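Local coordinates for protein BsaWI endonuclease (PDB 4ZSF) that is a restriction endonuclease of the PD-(D/E)XK class that binds DNA and probably cleaves it in a metal-dependent reaction, at residues A[179-193]-A[216-228]. Numbering follows the deposited sequence. Where two conformers were deposited one is given.
Sequences SMKAMEAFFWSVAIC and RLNGWHGMYVFWD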
ATOM      1  N   SER A 179       4.014  15.282   9.795  1.00 20.75           N
ATOM      2  CA  SER A 179       3.467  16.188  10.841  1.00 20.50           C
ATOM      3  C   SER A 179       4.627  17.093  11.331  1.00 18.20           C
ATOM      4  O   SER A 179       4.454  18.295  11.498  1.00 20.55           O
ATOM      5  CB  SER A 179       2.879  15.394  12.007  1.00 21.39           C
ATOM      6  OG  SER A 179       2.713  16.273  13.114  1.00 22.92           O
ATOM      7  N   MET A 180       5.809  16.521  11.482  1.00 19.75           N
ATOM      8  CA  MET A 180       6.963  17.336  11.977  1.00 22.24           C
ATOM      9  C   MET A 180       7.380  18.385  10.940  1.00 25.37           C
ATOM     10  O   MET A 180       7.788  19.512  11.292  1.00 22.18           O
ATOM     11  CB  MET A 180       8.140  16.423  12.360  1.00 23.25           C
ATOM     12  CG  MET A 180       7.721  15.649  13.668  1.00 22.00           C
ATOM     13  SD  MET A 180       8.929  14.500  14.251  1.00 32.43           S
ATOM     14  CE  MET A 180      10.053  15.604  15.144  1.00 38.20           C
ATOM     15  N   LYS A 181       7.251  18.023   9.658  1.00 22.58           N
ATOM     16  CA  LYS A 181       7.475  19.020   8.631  1.00 22.40           C
ATOM     17  C   LYS A 181       6.454  20.178   8.673  1.00 22.08           C
ATOM     18  O   LYS A 181       6.840  21.339   8.408  1.00 21.62           O
ATOM     19  CB  LYS A 181       7.474  18.346   7.238  1.00 24.72           C
ATOM     20  CG  LYS A 181       8.719  17.435   7.010  1.00 29.40           C
ATOM     21  CD  LYS A 181       9.959  18.214   7.331  1.00 37.80           C
ATOM     22  CE  LYS A 181      11.238  17.588   6.781  1.00 46.87           C
ATOM     23  NZ  LYS A 181      12.324  18.653   6.743  1.00 52.14           N
ATOM     24  N   ALA A 182       5.177  19.886   9.002  1.00 20.91           N
ATOM     25  CA  ALA A 182       4.155  20.923   9.134  1.00 20.23           C
ATOM     26  C   ALA A 182       4.517  21.838  10.307  1.00 21.73           C
ATOM     27  O   ALA A 182       4.374  23.065  10.208  1.00 21.21           O
ATOM     28  CB  ALA A 182       2.762  20.287   9.332  1.00 17.76           C
ATOM     29  N   MET A 183       5.018  21.253  11.406  1.00 18.36           N
ATOM     30  CA  MET A 183       5.437  22.089  12.562  1.00 19.37           C
ATOM     31  C   MET A 183       6.636  22.938  12.160  1.00 20.56           C
ATOM     32  O   MET A 183       6.727  24.101  12.569  1.00 21.42           O
ATOM     33  CB  MET A 183       5.767  21.204  13.795  1.00 19.31           C
ATOM     34  CG  MET A 183       4.510  20.426  14.251  1.00 20.19           C
ATOM     35  SD  MET A 183       4.685  19.707  15.899  1.00 21.66           S
ATOM     36  CE  MET A 183       5.888  18.433  15.564  1.00 21.86           C
ATOM     37  N   GLU A 184       7.561  22.366  11.384  1.00 19.22           N
ATOM     38  CA  GLU A 184       8.682  23.150  10.882  1.00 20.80           C
ATOM     39  C   GLU A 184       8.260  24.318   9.976  1.00 19.94           C
ATOM     40  O   GLU A 184       8.998  25.328   9.877  1.00 24.53           O
ATOM     41  CB  GLU A 184       9.630  22.279  10.081  1.00 27.50           C
ATOM     42  CG  GLU A 184      10.596  21.578  10.900  1.00 40.23           C
ATOM     43  CD  GLU A 184      11.499  20.721   9.991  1.00 54.51           C
ATOM     44  OE1 GLU A 184      11.785  21.148   8.829  1.00 53.00           O
ATOM     45  OE2 GLU A 184      11.869  19.614  10.446  1.00 56.38           O
ATOM     46  N   ALA A 185       7.122  24.146   9.320  1.00 19.23           N
ATOM     47  CA  ALA A 185       6.530  25.164   8.435  1.00 20.77           C
ATOM     48  C   ALA A 185       5.632  26.132   9.162  1.00 20.93           C
ATOM     49  O   ALA A 185       5.014  26.974   8.520  1.00 21.71           O
ATOM     50  CB  ALA A 185       5.721  24.495   7.327  1.00 20.29           C
ATOM     51  N   PHE A 186       5.589  26.005  10.483  1.00 19.48           N
ATOM     52  CA  PHE A 186       4.830  26.894  11.375  1.00 19.12           C
ATOM     53  C   PHE A 186       3.341  26.786  11.095  1.00 19.54           C
ATOM     54  O   PHE A 186       2.619  27.797  11.056  1.00 20.29           O
ATOM     55  CB  PHE A 186       5.300  28.353  11.287  1.00 17.21           C
ATOM     56  CG  PHE A 186       6.762  28.528  11.598  1.00 19.48           C
ATOM     57  CD1 PHE A 186       7.207  28.711  12.926  1.00 20.27           C
ATOM     58  CD2 PHE A 186       7.695  28.491  10.576  1.00 16.84           C
ATOM     59  CE1 PHE A 186       8.559  28.875  13.202  1.00 20.66           C
ATOM     60  CE2 PHE A 186       9.055  28.612  10.844  1.00 20.62           C
ATOM     61  CZ  PHE A 186       9.496  28.861  12.168  1.00 22.54           C
ATOM     62  N   PHE A 187       2.852  25.542  11.051  1.00 18.39           N
ATOM     63  CA  PHE A 187       1.397  25.295  11.138  1.00 17.35           C
ATOM     64  C   PHE A 187       1.108  24.473  12.395  1.00 16.22           C
ATOM     65  O   PHE A 187       1.941  23.649  12.818  1.00 17.08           O
ATOM     66  CB  PHE A 187       0.898  24.517   9.932  1.00 18.51           C
ATOM     67  CG  PHE A 187       0.941  25.332   8.640  1.00 19.56           C
ATOM     68  CD1 PHE A 187       2.079  25.333   7.823  1.00 18.97           C
ATOM     69  CD2 PHE A 187      -0.175  26.093   8.258  1.00 21.88           C
ATOM     70  CE1 PHE A 187       2.103  26.105   6.627  1.00 22.92           C
ATOM     71  CE2 PHE A 187      -0.137  26.842   7.076  1.00 23.46           C
ATOM     72  CZ  PHE A 187       0.970  26.849   6.288  1.00 20.53           C
ATOM     73  N   TRP A 188      -0.108  24.652  12.925  1.00 17.13           N
ATOM     74  CA  TRP A 188      -0.614  23.718  13.963  1.00 16.23           C
ATOM     75  C   TRP A 188      -0.712  22.353  13.345  1.00 19.43           C
ATOM     76  O   TRP A 188      -1.301  22.214  12.273  1.00 21.91           O
ATOM     77  CB  TRP A 188      -1.965  24.207  14.405  1.00 15.72           C
ATOM     78  CG  TRP A 188      -2.512  23.551  15.630  1.00 17.38           C
ATOM     79  CD1 TRP A 188      -1.823  23.199  16.783  1.00 17.24           C
ATOM     80  CD2 TRP A 188      -3.887  23.208  15.841  1.00 17.30           C
ATOM     81  NE1 TRP A 188      -2.734  22.693  17.693  1.00 16.09           N
ATOM     82  CE2 TRP A 188      -3.992  22.688  17.139  1.00 15.79           C
ATOM     83  CE3 TRP A 188      -5.054  23.317  15.048  1.00 18.07           C
ATOM     84  CZ2 TRP A 188      -5.231  22.272  17.677  1.00 17.95           C
ATOM     85  CZ3 TRP A 188      -6.265  22.906  15.571  1.00 19.86           C
ATOM     86  CH2 TRP A 188      -6.340  22.345  16.864  1.00 15.79           C
ATOM     87  N   SER A 189      -0.163  21.329  13.996  1.00 16.97           N
ATOM     88  CA  SER A 189      -0.198  20.012  13.369  1.00 16.20           C
ATOM     89  C   SER A 189      -0.771  19.018  14.361  1.00 18.45           C
ATOM     90  O   SER A 189      -0.181  18.763  15.411  1.00 17.41           O
ATOM     91  CB  SER A 189       1.208  19.554  12.916  1.00 19.45           C
ATOM     92  OG  SER A 189       1.116  18.273  12.310  1.00 19.35           O
ATOM     93  N   VAL A 190      -1.941  18.482  14.058  1.00 17.25           N
ATOM     94  CA  VAL A 190      -2.547  17.584  15.039  1.00 13.78           C
ATOM     95  C   VAL A 190      -3.097  16.323  14.429  1.00 17.59           C
ATOM     96  O   VAL A 190      -3.182  16.197  13.199  1.00 19.95           O
ATOM     97  CB  VAL A 190      -3.704  18.299  15.827  1.00 17.40           C
ATOM     98  CG1 VAL A 190      -3.134  19.464  16.656  1.00 18.26           C
ATOM     99  CG2 VAL A 190      -4.790  18.770  14.857  1.00 19.32           C
ATOM    100  N   ALA A 191      -3.446  15.364  15.297  1.00 19.60           N
ATOM    101  CA  ALA A 191      -4.021  14.110  14.794  1.00 20.09           C
ATOM    102  C   ALA A 191      -5.270  13.820  15.598  1.00 23.12           C
ATOM    103  O   ALA A 191      -5.307  14.134  16.805  1.00 19.46           O
ATOM    104  CB  ALA A 191      -3.065  13.003  14.947  1.00 21.65           C
ATOM    105  N   ILE A 192      -6.269  13.203  14.953  1.00 18.51           N
ATOM    106  CA  ILE A 192      -7.518  12.792  15.642  1.00 19.46           C
ATOM    107  C   ILE A 192      -7.597  11.323  15.384  1.00 24.34           C
ATOM    108  O   ILE A 192      -7.505  10.901  14.205  1.00 27.29           O
ATOM    109  CB  ILE A 192      -8.714  13.559  15.054  1.00 22.40           C
ATOM    110  CG1 ILE A 192      -8.585  15.044  15.442  1.00 24.33           C
ATOM    111  CG2 ILE A 192     -10.069  12.989  15.589  1.00 26.04           C
ATOM    112  CD1 ILE A 192      -9.613  15.989  14.742  1.00 29.97           C
ATOM    113  N   CYS A 193      -7.756  10.546  16.459  0.53 22.20           N
ATOM    114  CA  CYS A 193      -7.629   9.091  16.452  0.53 23.16           C
ATOM    115  C   CYS A 193      -8.853   8.372  17.022  0.53 20.77           C
ATOM    116  O   CYS A 193      -9.280   8.699  18.143  0.53 20.20           O
ATOM    117  CB  CYS A 193      -6.410   8.690  17.290  0.53 24.17           C
ATOM    118  SG  CYS A 193      -4.866   9.206  16.701  0.53 47.13           S
ATOM    119  N   ARG A 216      13.162  12.007  20.146  1.00 35.89           N
ATOM    120  CA  ARG A 216      13.608  13.124  20.979  1.00 39.37           C
ATOM    121  C   ARG A 216      12.528  14.219  21.085  1.00 33.93           C
ATOM    122  O   ARG A 216      12.248  14.714  22.169  1.00 33.84           O
ATOM    123  CB  ARG A 216      14.902  13.717  20.433  1.00 48.87           C
ATOM    124  CG  ARG A 216      15.747  14.435  21.498  1.00 61.19           C
ATOM    125  CD  ARG A 216      17.044  15.034  20.924  1.00 68.45           C
ATOM    126  NE  ARG A 216      16.805  16.026  19.863  1.00 71.28           N
ATOM    127  CZ  ARG A 216      16.558  17.321  20.073  1.00 71.85           C
ATOM    128  NH1 ARG A 216      16.496  17.801  21.316  1.00 72.90           N
ATOM    129  NH2 ARG A 216      16.369  18.136  19.039  1.00 70.37           N
ATOM    130  N   LEU A 217      11.911  14.559  19.961  1.00 29.88           N
ATOM    131  CA  LEU A 217      10.892  15.620  19.947  1.00 29.09           C
ATOM    132  C   LEU A 217       9.492  15.047  19.827  1.00 29.01           C
ATOM    133  O   LEU A 217       9.319  13.907  19.371  1.00 29.79           O
ATOM    134  CB  LEU A 217      11.120  16.551  18.782  1.00 29.38           C
ATOM    135  CG  LEU A 217      12.546  17.108  18.671  1.00 33.25           C
ATOM    136  CD1 LEU A 217      12.620  18.082  17.517  1.00 31.57           C
ATOM    137  CD2 LEU A 217      12.896  17.789  19.987  1.00 33.92           C
ATOM    138  N   ASN A 218       8.497  15.847  20.197  1.00 23.10           N
ATOM    139  CA  ASN A 218       7.100  15.488  19.961  1.00 21.26           C
ATOM    140  C   ASN A 218       6.788  15.416  18.444  1.00 25.00           C
ATOM    141  O   ASN A 218       7.401  16.145  17.640  1.00 25.05           O
ATOM    142  CB  ASN A 218       6.152  16.477  20.654  1.00 21.35           C
ATOM    143  CG  ASN A 218       6.490  17.941  20.353  1.00 24.38           C
ATOM    144  OD1 ASN A 218       7.571  18.397  20.701  1.00 24.63           O
ATOM    145  ND2 ASN A 218       5.572  18.668  19.682  1.00 20.61           N
ATOM    146  N   GLY A 219       5.861  14.538  18.049  1.00 27.02           N
ATOM    147  CA  GLY A 219       5.615  14.321  16.624  1.00 25.02           C
ATOM    148  C   GLY A 219       4.468  15.179  16.118  1.00 21.10           C
ATOM    149  O   GLY A 219       4.296  15.386  14.883  1.00 21.26           O
ATOM    150  N   TRP A 220       3.686  15.708  17.074  1.00 19.44           N
ATOM    151  CA  TRP A 220       2.492  16.541  16.838  1.00 19.86           C
ATOM    152  C   TRP A 220       2.418  17.610  17.918  1.00 19.51           C
ATOM    153  O   TRP A 220       3.006  17.429  18.969  1.00 19.84           O
ATOM    154  CB  TRP A 220       1.154  15.736  16.880  1.00 17.20           C
ATOM    155  CG  TRP A 220       1.004  14.741  15.713  1.00 19.52           C
ATOM    156  CD1 TRP A 220       0.313  14.961  14.550  1.00 20.85           C
ATOM    157  CD2 TRP A 220       1.555  13.435  15.623  1.00 21.34           C
ATOM    158  NE1 TRP A 220       0.425  13.878  13.748  1.00 20.28           N
ATOM    159  CE2 TRP A 220       1.163  12.911  14.380  1.00 22.96           C
ATOM    160  CE3 TRP A 220       2.351  12.642  16.476  1.00 24.01           C
ATOM    161  CZ2 TRP A 220       1.563  11.645  13.937  1.00 29.29           C
ATOM    162  CZ3 TRP A 220       2.738  11.357  16.039  1.00 28.81           C
ATOM    163  CH2 TRP A 220       2.329  10.874  14.787  1.00 28.87           C
ATOM    164  N   HIS A 221       1.644  18.667  17.672  1.00 17.13           N
ATOM    165  CA  HIS A 221       1.292  19.602  18.725  1.00 17.46           C
ATOM    166  C   HIS A 221       0.328  18.953  19.693  1.00 19.98           C
ATOM    167  O   HIS A 221       0.345  19.221  20.901  1.00 19.28           O
ATOM    168  CB  HIS A 221       0.663  20.891  18.133  1.00 15.84           C
ATOM    169  CG  HIS A 221       1.686  21.750  17.463  1.00 16.39           C
ATOM    170  ND1 HIS A 221       1.615  22.109  16.141  1.00 17.42           N
ATOM    171  CD2 HIS A 221       2.834  22.303  17.941  1.00 17.01           C
ATOM    172  CE1 HIS A 221       2.649  22.866  15.832  1.00 17.31           C
ATOM    173  NE2 HIS A 221       3.423  22.984  16.902  1.00 19.25           N
ATOM    174  N   GLY A 222      -0.533  18.121  19.141  1.00 18.07           N
ATOM    175  CA  GLY A 222      -1.574  17.521  19.963  1.00 19.00           C
ATOM    176  C   GLY A 222      -2.157  16.313  19.217  1.00 19.03           C
ATOM    177  O   GLY A 222      -2.247  16.301  17.987  1.00 17.22           O
ATOM    178  N   MET A 223      -2.547  15.321  20.001  0.52 16.89           N
ATOM    179  CA  MET A 223      -3.167  14.107  19.505  0.52 16.69           C
ATOM    180  C   MET A 223      -4.501  14.027  20.259  0.52 17.88           C
ATOM    181  O   MET A 223      -4.500  14.146  21.499  0.52 17.55           O
ATOM    182  CB  MET A 223      -2.254  12.905  19.786  0.52 19.12           C
ATOM    183  CG  MET A 223      -2.932  11.571  19.638  0.52 22.40           C
ATOM    184  SD  MET A 223      -3.178  11.175  17.889  0.52 27.30           S
ATOM    185  CE  MET A 223      -1.488  10.871  17.350  0.52 28.23           C
ATOM    186  N   TYR A 224      -5.617  13.889  19.536  1.00 16.52           N
ATOM    187  CA  TYR A 224      -6.954  13.875  20.190  1.00 18.46           C
ATOM    188  C   TYR A 224      -7.537  12.517  20.001  1.00 19.98           C
ATOM    189  O   TYR A 224      -7.696  12.113  18.851  1.00 19.78           O
ATOM    190  CB  TYR A 224      -7.863  14.967  19.568  1.00 14.90           C
ATOM    191  CG  TYR A 224      -7.183  16.299  19.796  1.00 15.20           C
ATOM    192  CD1 TYR A 224      -6.220  16.760  18.932  1.00 14.97           C
ATOM    193  CD2 TYR A 224      -7.457  17.032  20.939  1.00 18.50           C
ATOM    194  CE1 TYR A 224      -5.513  17.964  19.168  1.00 18.65           C
ATOM    195  CE2 TYR A 224      -6.803  18.231  21.204  1.00 16.92           C
ATOM    196  CZ  TYR A 224      -5.839  18.707  20.293  1.00 18.85           C
ATOM    197  OH  TYR A 224      -5.137  19.871  20.601  1.00 18.24           O
ATOM    198  N   VAL A 225      -7.757  11.786  21.089  1.00 19.56           N
ATOM    199  CA  VAL A 225      -8.149  10.377  20.977  1.00 20.44           C
ATOM    200  C   VAL A 225      -9.556  10.189  21.516  1.00 21.47           C
ATOM    201  O   VAL A 225      -9.858  10.703  22.606  1.00 20.80           O
ATOM    202  CB  VAL A 225      -7.164   9.440  21.796  1.00 20.87           C
ATOM    203  CG1 VAL A 225      -7.575   7.923  21.646  1.00 22.38           C
ATOM    204  CG2 VAL A 225      -5.733   9.722  21.381  1.00 22.02           C
ATOM    205  N   PHE A 226     -10.399   9.434  20.779  1.00 20.24           N
ATOM    206  CA  PHE A 226     -11.733   9.093  21.295  1.00 22.98           C
ATOM    207  C   PHE A 226     -11.657   8.060  22.433  1.00 26.26           C
ATOM    208  O   PHE A 226     -11.811   6.879  22.241  1.00 26.68           O
ATOM    209  CB  PHE A 226     -12.613   8.578  20.165  1.00 24.78           C
ATOM    210  CG  PHE A 226     -13.106   9.652  19.251  1.00 25.09           C
ATOM    211  CD1 PHE A 226     -14.360  10.230  19.466  1.00 29.08           C
ATOM    212  CD2 PHE A 226     -12.400  10.047  18.158  1.00 23.88           C
ATOM    213  CE1 PHE A 226     -14.846  11.211  18.630  1.00 29.35           C
ATOM    214  CE2 PHE A 226     -12.897  11.041  17.301  1.00 26.34           C
ATOM    215  CZ  PHE A 226     -14.137  11.629  17.568  1.00 26.48           C
ATOM    216  N   TRP A 227     -11.379   8.526  23.635  1.00 22.45           N
ATOM    217  CA  TRP A 227     -11.375   7.630  24.768  1.00 24.42           C
ATOM    218  C   TRP A 227     -11.592   8.523  26.021  1.00 28.36           C
ATOM    219  O   TRP A 227     -11.653   9.743  25.891  1.00 25.28           O
ATOM    220  CB  TRP A 227     -10.058   6.834  24.818  1.00 26.81           C
ATOM    221  CG  TRP A 227      -8.777   7.574  25.063  1.00 27.02           C
ATOM    222  CD1 TRP A 227      -8.607   8.908  25.401  1.00 26.01           C
ATOM    223  CD2 TRP A 227      -7.466   7.001  25.023  1.00 28.10           C
ATOM    224  NE1 TRP A 227      -7.267   9.182  25.544  1.00 27.72           N
ATOM    225  CE2 TRP A 227      -6.547   8.021  25.326  1.00 28.60           C
ATOM    226  CE3 TRP A 227      -6.981   5.704  24.748  1.00 35.56           C
ATOM    227  CZ2 TRP A 227      -5.142   7.802  25.349  1.00 31.82           C
ATOM    228  CZ3 TRP A 227      -5.576   5.481  24.762  1.00 36.29           C
ATOM    229  CH2 TRP A 227      -4.681   6.529  25.061  1.00 33.00           C
ATOM    230  N   ASP A 228     -11.640   7.924  27.198  0.52 31.32           N
ATOM    231  CA  ASP A 228     -11.864   8.712  28.413  0.52 32.73           C
ATOM    232  C   ASP A 228     -10.628   8.753  29.311  0.52 32.95           C
ATOM    233  O   ASP A 228     -10.693   9.194  30.469  0.52 31.56           O
ATOM    234  CB  ASP A 228     -13.062   8.157  29.181  0.52 37.94           C
ATOM    235  CG  ASP A 228     -13.046   6.645  29.266  0.52 44.76           C
ATOM    236  OD1 ASP A 228     -12.001   6.078  29.658  0.52 43.87           O
ATOM    237  OD2 ASP A 228     -14.078   6.027  28.910  0.52 50.75           O
TER
HETATM  238  O   HOH W   1      -2.717  21.097  20.184  1.00 18.97           O
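Ala191 and Tyr224 sit in the middle of a parallel ladder between strands 188-193 and 222-226, whose axes come within 4.7 Å of each other. Ala191 N reaches Gly222 O and Ala191 O takes Tyr224 N (2.8 Å); two residues on, Cys193 bonds in the same way to Tyr224 O and Phe226 N, the last of these the straightest at 169°.

Ahead of the ladder, His221 carries the polar work. Its backbone N bonds to Ser189 O, while ring atom ND1 accepts Ser189 N at 2.9 Å, the donor lying almost in the imidazole plane, so Ser189 is gripped at both its N and O. With NE2 bonded to Asn264 O, both ring nitrogens are engaged and the ring's rotation is fixed. Ser179 OG, turned anti to the backbone N (chi1 164°), donates to Gly219 O and ties helix 172-184 to the loop.

Sulfur and aromatic contacts fill in around these bonds. Met183 SD rests over the centre of the His221 ring, 3.6 Å from its centroid. The indole of Trp220 is sandwiched, Ser179 CB over one face and Ala191 CB over the other, and its NE1 bonds to Gln163. On the side of the sheet facing helix 243-258, Val190 CG1 meets Tyr224 CE1 at 3.8 Å. There a water bridges Trp188 NE1 and Tyr224 OH, which also bonds His248, while Ile192 CG2 approaches Phe226 CE2. Ala191 and Met223 direct their side chains to the reverse side.

Strand 188-193, helix 202-209 and strand 222-226 thus form a beta-alpha-beta unit, its two strands adjacent in the central mixed sheet of a PD-(D/E)XK nuclease core, with Phe226 close to Asp239, a calcium ligand of this enzyme, though no calcium sits on it in this chain.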